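Local coordinates for protein CurH (Lyngbya majuscula, PDB 3KG7) that probably dehydrates a beta-hydroxyacyl intermediate during curacin biosynthesis, serving as the dehydratase domain of a modular polyketide synthase, at residues Q28-L32 / L79-T85; H41-D45 / S222-W226; G63-A67 / M234-P239; T212-F218 / T260-D264. All coordinates share one frame; numbering follows the deposited sequence.

Contact 1: residues Q28-L32 / L79-T85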
loop_
_atom_site.group_PDB
_atom_site.type_symbol
_atom_site.label_atom_id
_atom_site.label_comp_id
_atom_site.label_asym_id
_atom_site.label_seq_id
_atom_site.Cartn_x
_atom_site.Cartn_y
_atom_site.Cartn_z
ATOM N N GLN C 28 9.230 3.055 -2.803
ATOM C CA GLN C 28 10.007 3.662 -3.883
ATOM C C GLN C 28 11.003 2.666 -4.429
ATOM O O GLN C 28 11.289 1.652 -3.795
ATOM C CB GLN C 28 10.782 4.879 -3.377
ATOM C CG GLN C 28 11.945 4.521 -2.462
ATOM C CD GLN C 28 12.489 5.712 -1.718
ATOM O OE1 GLN C 28 12.744 6.758 -2.312
ATOM N NE2 GLN C 28 12.673 5.565 -0.406
ATOM N N ASP C 29 11.549 2.977 -5.598
ATOM C CA ASP C 29 12.634 2.196 -6.159
ATOM C C ASP C 29 13.949 2.906 -5.895
ATOM O O ASP C 29 14.158 4.032 -6.356
ATOM C CB ASP C 29 12.402 1.947 -7.652
ATOM C CG ASP C 29 11.299 0.926 -7.902
ATOM O OD1 ASP C 29 11.430 0.121 -8.845
ATOM O OD2 ASP C 29 10.302 0.910 -7.146
ATOM N N ILE C 30 14.827 2.256 -5.139
ATOM C CA ILE C 30 16.094 2.861 -4.788
ATOM C C ILE C 30 17.183 2.398 -5.734
ATOM O O ILE C 30 17.391 1.203 -5.914
ATOM C CB ILE C 30 16.479 2.589 -3.329
ATOM C CG1 ILE C 30 15.369 3.100 -2.398
ATOM C CG2 ILE C 30 17.844 3.229 -3.014
ATOM C CD1 ILE C 30 15.698 3.067 -0.900
ATOM N N ASN C 31 17.853 3.367 -6.352
ATOM C CA ASN C 31 19.035 3.133 -7.176
ATOM C C ASN C 31 19.892 4.395 -7.227
ATOM O O ASN C 31 19.560 5.398 -6.589
ATOM C CB ASN C 31 18.634 2.687 -8.578
ATOM C CG ASN C 31 17.542 3.544 -9.164
ATOM O OD1 ASN C 31 17.595 4.779 -9.096
ATOM N ND2 ASN C 31 16.533 2.898 -9.736
ATOM N N LEU C 32 20.986 4.349 -7.983
ATOM C CA LEU C 32 21.896 5.491 -8.070
ATOM C C LEU C 32 21.316 6.669 -8.849
ATOM O O LEU C 32 21.758 7.798 -8.688
ATOM C CB LEU C 32 23.263 5.067 -8.616
ATOM C CG LEU C 32 24.104 4.178 -7.684
ATOM C CD1 LEU C 32 25.511 4.011 -8.233
ATOM C CD2 LEU C 32 24.149 4.710 -6.249
ATOM N N LEU C 79 23.966 -1.783 -3.343
ATOM C CA LEU C 79 23.756 -1.752 -4.779
ATOM C C LEU C 79 24.987 -2.338 -5.440
ATOM O O LEU C 79 26.001 -1.655 -5.617
ATOM C CB LEU C 79 23.471 -0.325 -5.246
ATOM C CG LEU C 79 22.329 0.359 -4.478
ATOM C CD1 LEU C 79 22.106 1.775 -4.974
ATOM C CD2 LEU C 79 21.031 -0.440 -4.562
ATOM N N ALA C 80 24.899 -3.627 -5.765
ATOM C CA ALA C 80 26.026 -4.372 -6.323
ATOM C C ALA C 80 26.513 -3.724 -7.608
ATOM O O ALA C 80 27.661 -3.304 -7.703
ATOM C CB ALA C 80 25.638 -5.825 -6.567
ATOM N N GLU C 81 25.615 -3.620 -8.579
ATOM C CA GLU C 81 25.937 -3.060 -9.880
ATOM C C GLU C 81 25.447 -1.627 -10.046
ATOM O O GLU C 81 24.553 -1.178 -9.335
ATOM C CB GLU C 81 25.383 -3.965 -10.974
ATOM C CG GLU C 81 26.224 -5.208 -11.149
ATOM C CD GLU C 81 25.404 -6.472 -11.146
ATOM O OE1 GLU C 81 24.431 -6.552 -11.926
ATOM O OE2 GLU C 81 25.741 -7.388 -10.365
ATOM N N SER C 82 26.057 -0.923 -10.996
ATOM C CA SER C 82 25.740 0.472 -11.289
ATOM C C SER C 82 24.251 0.709 -11.533
ATOM O O SER C 82 23.739 1.788 -11.239
ATOM C CB SER C 82 26.547 0.953 -12.501
ATOM O OG SER C 82 26.314 0.132 -13.638
ATOM N N ASN C 83 23.569 -0.305 -12.064
ATOM C CA ASN C 83 22.157 -0.198 -12.453
ATOM C C ASN C 83 21.178 -0.960 -11.549
ATOM O O ASN C 83 19.985 -1.051 -11.854
ATOM C CB ASN C 83 21.976 -0.643 -13.909
ATOM C CG ASN C 83 22.743 -1.911 -14.229
ATOM O OD1 ASN C 83 22.556 -2.952 -13.591
ATOM N ND2 ASN C 83 23.628 -1.823 -15.215
ATOM N N THR C 84 21.689 -1.500 -10.445
ATOM C CA THR C 84 20.864 -2.223 -9.483
ATOM C C THR C 84 19.756 -1.333 -8.932
ATOM O O THR C 84 20.014 -0.207 -8.500
ATOM C CB THR C 84 21.711 -2.782 -8.327
ATOM O OG1 THR C 84 22.654 -3.729 -8.853
ATOM C CG2 THR C 84 20.827 -3.462 -7.286
ATOM N N THR C 85 18.528 -1.849 -8.987
ATOM C CA THR C 85 17.347 -1.208 -8.420
ATOM C C THR C 85 16.801 -2.110 -7.341
ATOM O O THR C 85 16.606 -3.295 -7.561
ATOM C CB THR C 85 16.240 -0.994 -9.493
ATOM O OG1 THR C 85 16.631 0.057 -10.380
ATOM C CG2 THR C 85 14.885 -0.631 -8.865
#
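Asn31 and Thr85 illustrate how one amide can tie the segment following Ile30 to a returning loop. From its CB outward, Asn31 first meets backbone: CB lies 3.2 Å from Thr84 O. CG sits between the backbone N and the carbonyl carbon (chi1 47°), and this turns the amide alongside the Thr85 side chain, the two pointing the same way. At the tip, ND2 donates to Thr85 OG1 over 2.9 Å, nearly straight at 163° and with the hydroxyl oxygen close to the amide plane. The other tip atom, OD1, accepts from the backbone N of Asn34, so both ends of the amide are engaged and its rotation is fixed. The second branch of Thr85 goes elsewhere: CG2 is anti to the backbone N and approaches Asp29 OD1 at 3.5 Å. Nearby, Leu32 and Leu79 lie alongside each other and point opposite ways, Leu32 CD2 packing on Leu79 CD1 at 3.8 Å. The loop is itself shaped by a type I turn from Glu81 to Thr84, in which Glu81 N also donates to Thr84 OG1. Strand 24-30 pairs with strand 86-92 in the first hotdog unit of the double hotdog fold, Ile30 being hydrogen-bonded to Arg86 through the backbone, and the contact lies where the loop following strand 66-73 enters strand 86-92, with Leu79 likewise hydrogen-bonded to Pro47.

Contact 2: residues H41-D45 / S222-W226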
loop_
_atom_site.group_PDB
_atom_site.type_symbol
_atom_site.label_atom_id
_atom_site.label_comp_id
_atom_site.label_asym_id
_atom_site.label_seq_id
_atom_site.Cartn_x
_atom_site.Cartn_y
_atom_site.Cartn_z
ATOM N N HIS C 41 28.661 6.655 -0.461
ATOM C CA HIS C 41 28.853 5.948 0.814
ATOM C C HIS C 41 29.291 4.508 0.534
ATOM O O HIS C 41 28.466 3.591 0.470
ATOM C CB HIS C 41 27.589 5.977 1.691
ATOM C CG HIS C 41 27.775 5.320 3.024
ATOM N ND1 HIS C 41 27.427 4.009 3.264
ATOM C CD2 HIS C 41 28.305 5.785 4.181
ATOM C CE1 HIS C 41 27.723 3.696 4.514
ATOM N NE2 HIS C 41 28.254 4.759 5.093
ATOM N N ARG C 42 30.596 4.321 0.367
ATOM C CA ARG C 42 31.127 3.055 -0.115
ATOM C C ARG C 42 31.795 2.244 0.992
ATOM O O ARG C 42 32.801 2.673 1.580
ATOM C CB ARG C 42 32.098 3.297 -1.283
ATOM C CG ARG C 42 31.521 4.151 -2.422
ATOM C CD ARG C 42 32.474 4.282 -3.618
ATOM N NE ARG C 42 32.485 3.081 -4.461
ATOM C CZ ARG C 42 31.611 2.815 -5.433
ATOM N NH1 ARG C 42 30.624 3.656 -5.720
ATOM N NH2 ARG C 42 31.716 1.689 -6.125
ATOM N N VAL C 43 31.214 1.078 1.281
ATOM C CA VAL C 43 31.853 0.077 2.145
ATOM C C VAL C 43 32.301 -1.113 1.283
ATOM O O VAL C 43 31.518 -1.650 0.496
ATOM C CB VAL C 43 30.928 -0.398 3.293
ATOM C CG1 VAL C 43 31.700 -1.261 4.273
ATOM C CG2 VAL C 43 30.330 0.789 4.026
ATOM N N TYR C 44 33.561 -1.514 1.432
ATOM C CA TYR C 44 34.176 -2.523 0.560
ATOM C C TYR C 44 33.927 -2.180 -0.906
ATOM O O TYR C 44 33.565 -3.042 -1.715
ATOM C CB TYR C 44 33.669 -3.932 0.890
ATOM C CG TYR C 44 33.888 -4.321 2.330
ATOM C CD1 TYR C 44 35.165 -4.635 2.800
ATOM C CD2 TYR C 44 32.820 -4.366 3.228
ATOM C CE1 TYR C 44 35.374 -4.984 4.123
ATOM C CE2 TYR C 44 33.019 -4.719 4.556
ATOM C CZ TYR C 44 34.299 -5.027 4.997
ATOM O OH TYR C 44 34.504 -5.373 6.312
ATOM N N ASP C 45 34.117 -0.900 -1.223
ATOM C CA ASP C 45 33.881 -0.341 -2.559
ATOM C C ASP C 45 32.503 -0.706 -3.130
ATOM O O ASP C 45 32.337 -0.849 -4.344
ATOM C CB ASP C 45 35.007 -0.729 -3.524
ATOM C CG ASP C 45 35.318 0.367 -4.525
ATOM O OD1 ASP C 45 34.437 0.739 -5.329
ATOM O OD2 ASP C 45 36.461 0.859 -4.512
ATOM N N SER C 222 43.056 -4.547 10.122
ATOM C CA SER C 222 42.388 -5.762 9.653
ATOM C C SER C 222 41.641 -5.576 8.325
ATOM O O SER C 222 41.529 -6.513 7.532
ATOM C CB SER C 222 41.442 -6.289 10.732
ATOM O OG SER C 222 42.146 -6.516 11.942
ATOM N N GLY C 223 41.139 -4.361 8.099
ATOM C CA GLY C 223 40.327 -4.017 6.926
ATOM C C GLY C 223 38.838 -4.197 7.167
ATOM O O GLY C 223 38.010 -3.685 6.410
ATOM N N VAL C 224 38.511 -4.928 8.231
ATOM C CA VAL C 224 37.140 -5.286 8.589
ATOM C C VAL C 224 36.347 -4.060 9.035
ATOM O O VAL C 224 36.834 -3.254 9.826
ATOM C CB VAL C 224 37.129 -6.379 9.696
ATOM C CG1 VAL C 224 35.740 -6.550 10.315
ATOM C CG2 VAL C 224 37.647 -7.710 9.139
ATOM N N PHE C 225 35.125 -3.940 8.519
ATOM C CA PHE C 225 34.234 -2.800 8.779
ATOM C C PHE C 225 33.508 -2.896 10.122
ATOM O O PHE C 225 33.188 -3.990 10.592
ATOM C CB PHE C 225 33.211 -2.689 7.637
ATOM C CG PHE C 225 32.271 -1.518 7.745
ATOM C CD1 PHE C 225 32.755 -0.209 7.781
ATOM C CD2 PHE C 225 30.889 -1.726 7.758
ATOM C CE1 PHE C 225 31.869 0.878 7.863
ATOM C CE2 PHE C 225 29.998 -0.651 7.834
ATOM C CZ PHE C 225 30.487 0.653 7.888
ATOM N N TRP C 226 33.264 -1.736 10.732
ATOM C CA TRP C 226 32.417 -1.616 11.925
ATOM C C TRP C 226 31.006 -1.176 11.514
ATOM O O TRP C 226 30.766 0.017 11.298
ATOM C CB TRP C 226 32.991 -0.578 12.898
ATOM C CG TRP C 226 34.146 -1.019 13.761
ATOM C CD1 TRP C 226 35.463 -0.697 13.588
ATOM C CD2 TRP C 226 34.083 -1.816 14.954
ATOM N NE1 TRP C 226 36.228 -1.259 14.586
ATOM C CE2 TRP C 226 35.407 -1.949 15.438
ATOM C CE3 TRP C 226 33.042 -2.440 15.654
ATOM C CZ2 TRP C 226 35.717 -2.682 16.595
ATOM C CZ3 TRP C 226 33.352 -3.169 16.808
ATOM C CH2 TRP C 226 34.679 -3.283 17.263
#
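Val43 and Phe225 are turned toward each other by their first torsions: CG1 of Val43 lies anti to its own backbone N (chi1 -171°), and CG of Phe225 does the same (chi1 -177°). The two side chains cross at about a right angle, and the valine methyl CG1 comes to rest over one face of the phenylalanine ring, offset toward the rim and 3.6 Å from the centroid, in a CH-pi contact. The second methyl, CG2, reaches farther along the ring to CZ at 3.9 Å. Beside this apolar pair Tyr44 extends its ring past the Phe225 CB, with Tyr44 CZ at 3.7 Å from that carbon. Its hydroxyl, Tyr44 OH, accepts from Phe225 N over 2.7 Å at an angle of 152°, and also bonds to the backbone O of Ala286, so one phenol reaches two adjacent strands. Leu162 touches both Val43 and Phe225. Within the first segment Arg42 grips Asp45 OD1 side-on through NE and NH2. His41 opens a sequence that seems to correspond to the HxxxGxxxxP motif of dehydratases, with Asp45 at the glycine position. The contact joins one hotdog unit to the other, as expected of a double hotdog fold.

Contact 3: residues G63-A67 / M234-P239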
loop_
_atom_site.group_PDB
_atom_site.type_symbol
_atom_site.label_atom_id
_atom_site.label_comp_id
_atom_site.label_asym_id
_atom_site.label_seq_id
_atom_site.Cartn_x
_atom_site.Cartn_y
_atom_site.Cartn_z
ATOM N N GLY C 63 7.360 13.348 11.386
ATOM C CA GLY C 63 7.656 14.742 11.704
ATOM C C GLY C 63 8.292 14.908 13.075
ATOM O O GLY C 63 8.159 14.040 13.944
ATOM N N VAL C 64 8.995 16.020 13.267
ATOM C CA VAL C 64 9.632 16.335 14.552
ATOM C C VAL C 64 8.844 17.431 15.249
ATOM O O VAL C 64 8.137 18.176 14.577
ATOM C CB VAL C 64 11.112 16.769 14.386
ATOM C CG1 VAL C 64 11.942 15.592 13.939
ATOM C CG2 VAL C 64 11.246 17.945 13.408
ATOM N N PRO C 65 8.944 17.535 16.592
ATOM C CA PRO C 65 9.768 16.715 17.493
ATOM C C PRO C 65 9.258 15.279 17.602
ATOM O O PRO C 65 8.049 15.035 17.562
ATOM C CB PRO C 65 9.653 17.427 18.844
ATOM C CG PRO C 65 8.996 18.755 18.556
ATOM C CD PRO C 65 8.163 18.537 17.342
ATOM N N ALA C 66 10.194 14.344 17.718
ATOM C CA ALA C 66 9.900 12.921 17.766
ATOM C C ALA C 66 11.040 12.197 18.443
ATOM O O ALA C 66 12.154 12.713 18.546
ATOM C CB ALA C 66 9.707 12.358 16.364
ATOM N N ALA C 67 10.743 10.989 18.899
ATOM C CA ALA C 67 11.712 10.122 19.540
ATOM C C ALA C 67 11.566 8.728 18.953
ATOM O O ALA C 67 10.456 8.227 18.793
ATOM C CB ALA C 67 11.475 10.095 21.029
HETATM N N MSE C 234 16.912 7.693 19.677
HETATM C CA MSE C 234 17.293 8.852 18.886
HETATM C C MSE C 234 16.163 9.873 18.961
HETATM O O MSE C 234 15.016 9.576 18.630
HETATM C CB MSE C 234 17.593 8.456 17.436
HETATM C CG MSE C 234 18.612 9.356 16.740
HETATM SE SE MSE C 234 17.824 10.851 15.760
HETATM C CE MSE C 234 19.221 12.208 15.922
ATOM N N THR C 235 16.483 11.069 19.437
ATOM C CA THR C 235 15.493 12.138 19.517
ATOM C C THR C 235 15.922 13.311 18.668
ATOM O O THR C 235 17.118 13.583 18.528
ATOM C CB THR C 235 15.309 12.658 20.944
ATOM O OG1 THR C 235 16.505 13.332 21.364
ATOM C CG2 THR C 235 14.984 11.514 21.896
ATOM N N LEU C 236 14.945 14.011 18.109
ATOM C CA LEU C 236 15.212 15.242 17.389
ATOM C C LEU C 236 14.058 16.217 17.617
ATOM O O LEU C 236 12.894 15.866 17.397
ATOM C CB LEU C 236 15.422 14.955 15.900
ATOM C CG LEU C 236 15.780 16.161 15.029
ATOM C CD1 LEU C 236 17.118 16.777 15.457
ATOM C CD2 LEU C 236 15.787 15.778 13.562
ATOM N N SER C 237 14.383 17.427 18.071
ATOM C CA SER C 237 13.363 18.419 18.433
ATOM C C SER C 237 12.899 19.241 17.241
ATOM O O SER C 237 11.725 19.594 17.157
ATOM C CB SER C 237 13.863 19.370 19.518
ATOM O OG SER C 237 14.412 18.657 20.603
ATOM N N HIS C 238 13.820 19.564 16.333
ATOM C CA HIS C 238 13.477 20.327 15.128
ATOM C C HIS C 238 14.454 20.028 13.988
ATOM O O HIS C 238 15.453 19.346 14.204
ATOM C CB HIS C 238 13.373 21.838 15.418
ATOM C CG HIS C 238 14.573 22.418 16.097
ATOM N ND1 HIS C 238 15.752 22.675 15.432
ATOM C CD2 HIS C 238 14.770 22.810 17.379
ATOM C CE1 HIS C 238 16.627 23.190 16.277
ATOM N NE2 HIS C 238 16.056 23.283 17.465
ATOM N N PRO C 239 14.160 20.520 12.767
ATOM C CA PRO C 239 15.037 20.238 11.643
ATOM C C PRO C 239 16.447 20.754 11.889
ATOM O O PRO C 239 16.621 21.759 12.588
ATOM C CB PRO C 239 14.396 21.022 10.498
ATOM C CG PRO C 239 12.991 21.179 10.889
ATOM C CD PRO C 239 13.018 21.355 12.362
#
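Ala66 and Leu236 form an antiparallel hydrogen-bonded pair at the centre of the pairing: Ala66 N donates to Leu236 O, and Leu236 N donates to Ala66 O, each over 3.1 Å. Ala67 and Thr235 make a non-hydrogen-bonded pair, their methyls Ala67 CB and Thr235 CG2 meeting at 3.9 Å. Weaker CA-H...O contacts reinforce it, among them Pro65 CA to Leu236 O and Ala67 CA to Met234 O. A cis peptide precedes Pro65, whose ring lies against Ser237 O. Apolar packing is carried by Val64, whose two methyls diverge. CG1, anti to the carbonyl carbon (chi1 -69°), reaches Leu236 CD2 at 3.9 Å, while CG2 falls between the backbone N and the carbonyl carbon and touches His238 CA at 3.7 Å and Pro239 CD at 4.0 Å. With an alanine here, both methyls would be missing, and Leu236 CD2, His238 and Pro239 would probably lose the surface they pack on. The pairing joins the two halves of the double hotdog fold. Strand 66-73 leaves helix 52-62 through Gly63, and Ala66 and the selenomethionine at Met234 both touch Leu59. Strand 225-236 lies between strand 66-73 and strand 274-286, where Thr235 and Ser237 continue the bonding to Arg277 and Phe275.

Contact 4: residues T212-F218 / T260-D264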
loop_
_atom_site.group_PDB
_atom_site.type_symbol
_atom_site.label_atom_id
_atom_site.label_comp_id
_atom_site.label_asym_id
_atom_site.label_seq_id
_atom_site.Cartn_x
_atom_site.Cartn_y
_atom_site.Cartn_z
ATOM N N THR C 212 34.605 9.790 17.792
ATOM C CA THR C 212 34.570 9.452 19.201
ATOM C C THR C 212 35.936 9.862 19.741
ATOM O O THR C 212 36.914 9.809 18.991
ATOM C CB THR C 212 34.396 7.929 19.393
ATOM O OG1 THR C 212 33.660 7.375 18.294
ATOM C CG2 THR C 212 33.658 7.626 20.683
ATOM N N PRO C 213 36.017 10.288 21.027
ATOM C CA PRO C 213 37.295 10.587 21.700
ATOM C C PRO C 213 38.431 9.596 21.395
ATOM O O PRO C 213 39.608 9.980 21.380
ATOM C CB PRO C 213 36.927 10.512 23.184
ATOM C CG PRO C 213 35.510 10.922 23.233
ATOM C CD PRO C 213 34.870 10.546 21.923
ATOM N N ASP C 214 38.063 8.341 21.139
ATOM C CA ASP C 214 39.011 7.249 20.943
ATOM C C ASP C 214 38.866 6.589 19.569
ATOM O O ASP C 214 38.811 5.364 19.465
ATOM C CB ASP C 214 38.809 6.202 22.045
ATOM C CG ASP C 214 37.408 5.603 22.033
ATOM O OD1 ASP C 214 36.418 6.360 22.150
ATOM O OD2 ASP C 214 37.303 4.368 21.900
ATOM N N LEU C 215 38.813 7.402 18.516
ATOM C CA LEU C 215 38.626 6.886 17.156
ATOM C C LEU C 215 39.898 6.247 16.571
ATOM O O LEU C 215 39.826 5.450 15.637
ATOM C CB LEU C 215 38.078 7.979 16.226
ATOM C CG LEU C 215 37.327 7.512 14.971
ATOM C CD1 LEU C 215 35.832 7.316 15.257
ATOM C CD2 LEU C 215 37.530 8.492 13.825
ATOM N N PHE C 216 41.053 6.591 17.132
ATOM C CA PHE C 216 42.328 5.984 16.733
ATOM C C PHE C 216 42.508 4.588 17.342
ATOM O O PHE C 216 43.521 3.925 17.107
ATOM C CB PHE C 216 43.504 6.895 17.121
ATOM C CG PHE C 216 43.518 8.216 16.392
ATOM C CD1 PHE C 216 42.813 9.312 16.887
ATOM C CD2 PHE C 216 44.236 8.362 15.208
ATOM C CE1 PHE C 216 42.819 10.533 16.211
ATOM C CE2 PHE C 216 44.250 9.581 14.526
ATOM C CZ PHE C 216 43.539 10.667 15.029
ATOM N N ASP C 217 41.509 4.155 18.111
ATOM C CA ASP C 217 41.562 2.914 18.882
ATOM C C ASP C 217 40.882 1.773 18.131
ATOM O O ASP C 217 41.294 0.614 18.244
ATOM C CB ASP C 217 40.878 3.125 20.237
ATOM C CG ASP C 217 41.583 2.418 21.380
ATOM O OD1 ASP C 217 42.059 1.278 21.195
ATOM O OD2 ASP C 217 41.641 3.009 22.478
ATOM N N PHE C 218 39.833 2.119 17.383
ATOM C CA PHE C 218 39.071 1.183 16.552
ATOM C C PHE C 218 40.023 0.383 15.647
ATOM O O PHE C 218 40.316 0.811 14.525
ATOM C CB PHE C 218 38.052 1.951 15.685
ATOM C CG PHE C 218 36.913 2.597 16.460
ATOM C CD1 PHE C 218 35.588 2.317 16.129
ATOM C CD2 PHE C 218 37.159 3.503 17.495
ATOM C CE1 PHE C 218 34.532 2.915 16.825
ATOM C CE2 PHE C 218 36.102 4.102 18.198
ATOM C CZ PHE C 218 34.792 3.805 17.861
ATOM N N THR C 260 30.900 -5.457 20.905
ATOM C CA THR C 260 30.264 -4.267 20.331
ATOM C C THR C 260 30.896 -3.012 20.919
ATOM O O THR C 260 31.268 -2.998 22.093
ATOM C CB THR C 260 28.749 -4.202 20.651
ATOM O OG1 THR C 260 28.546 -4.166 22.075
ATOM C CG2 THR C 260 27.992 -5.386 20.061
ATOM N N ARG C 261 31.022 -1.961 20.111
ATOM C CA ARG C 261 31.391 -0.637 20.625
ATOM C C ARG C 261 30.159 0.251 20.601
ATOM O O ARG C 261 29.481 0.328 19.577
ATOM C CB ARG C 261 32.490 0.016 19.785
ATOM C CG ARG C 261 33.812 -0.711 19.766
ATOM C CD ARG C 261 34.843 0.105 19.017
ATOM N NE ARG C 261 35.428 1.152 19.852
ATOM C CZ ARG C 261 36.567 1.024 20.535
ATOM N NH1 ARG C 261 37.261 -0.106 20.492
ATOM N NH2 ARG C 261 37.016 2.033 21.267
ATOM N N SER C 262 29.864 0.918 21.715
ATOM C CA SER C 262 28.683 1.785 21.795
ATOM C C SER C 262 29.026 3.171 22.316
ATOM O O SER C 262 29.922 3.321 23.155
ATOM C CB SER C 262 27.611 1.167 22.692
ATOM O OG SER C 262 27.590 -0.243 22.578
ATOM N N TYR C 263 28.303 4.179 21.826
ATOM C CA TYR C 263 28.508 5.563 22.273
ATOM C C TYR C 263 27.293 6.481 22.112
ATOM O O TYR C 263 26.255 6.077 21.588
ATOM C CB TYR C 263 29.782 6.190 21.655
ATOM C CG TYR C 263 29.909 6.113 20.145
ATOM C CD1 TYR C 263 30.356 4.945 19.516
ATOM C CD2 TYR C 263 29.619 7.220 19.346
ATOM C CE1 TYR C 263 30.483 4.874 18.123
ATOM C CE2 TYR C 263 29.745 7.161 17.951
ATOM C CZ TYR C 263 30.176 5.986 17.348
ATOM O OH TYR C 263 30.297 5.926 15.976
ATOM N N ASP C 264 27.441 7.714 22.590
ATOM C CA ASP C 264 26.367 8.711 22.588
ATOM C C ASP C 264 26.778 9.964 21.834
ATOM O O ASP C 264 27.940 10.372 21.880
ATOM C CB ASP C 264 26.001 9.088 24.026
ATOM C CG ASP C 264 25.548 7.902 24.829
ATOM O OD1 ASP C 264 24.735 7.108 24.305
ATOM O OD2 ASP C 264 26.018 7.755 25.976
#
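Arg261 NH2 is the polar atom on which this contact turns, serving both Asp214 OD2 in a salt bridge and the hydroxyl of Ser252. The modelled separation of Asp214 OD2 and Arg261 NH2 is doubtfully short, but the geometry is consistent with a salt bridge at the edge of the guanidinium, the carboxylate and guanidinium planes lying 37° apart. Asp214 OD1 is held in turn by Ser252 N, so each carboxylate oxygen has a partner. Arg261 gets there through a bend at its CG-CD bond (chi3 81°), which lays CD and the guanidinium across the Phe218 ring. NE stands over the ring centre, 3.3 Å above its plane, with CZ 4.1 Å from the centroid in a cation-pi contact and CD 3.8 Å from it in a CH-pi contact. Ring and guanidinium are tilted by 39° rather than stacked flat. A leucine in place of Phe218 would probably leave the guanidinium without its aromatic face and freer to swing away from Asp214. Farther along the strand, Tyr263 receives Thr212 OG1 over the centre of its ring, 3.9 Å from CZ, while Tyr263 OH bonds to Thr209 O. Phe218 also meets Trp226 edge-to-face. The whole pins an irregular connection of the second hotdog unit onto strand 260-268, within the double hotdog fold.

All four contacts are partly buried, yet they divide by role. Contacts 2 and 3 share strand 225-236 and join the two hotdog halves, lying on opposite sides of the chain's centre: contact 3 does so by strand pairing, contact 2 by side chains reaching over from a separate small sheet. Contacts 1 and 4 each stay within one half and fasten a loop to a strand, but the chemistry differs, with a neutral amide-hydroxyl bond on the more exposed contact 1 and a buried arginine between carboxylate and aromatic ring in contact 4. Contacts 2 and 4 also touch directly, Trp226 CH2 packing on Arg261 CG at 3.7 Å, whereas contacts 1 and 4 lie about 32 Å apart between centres.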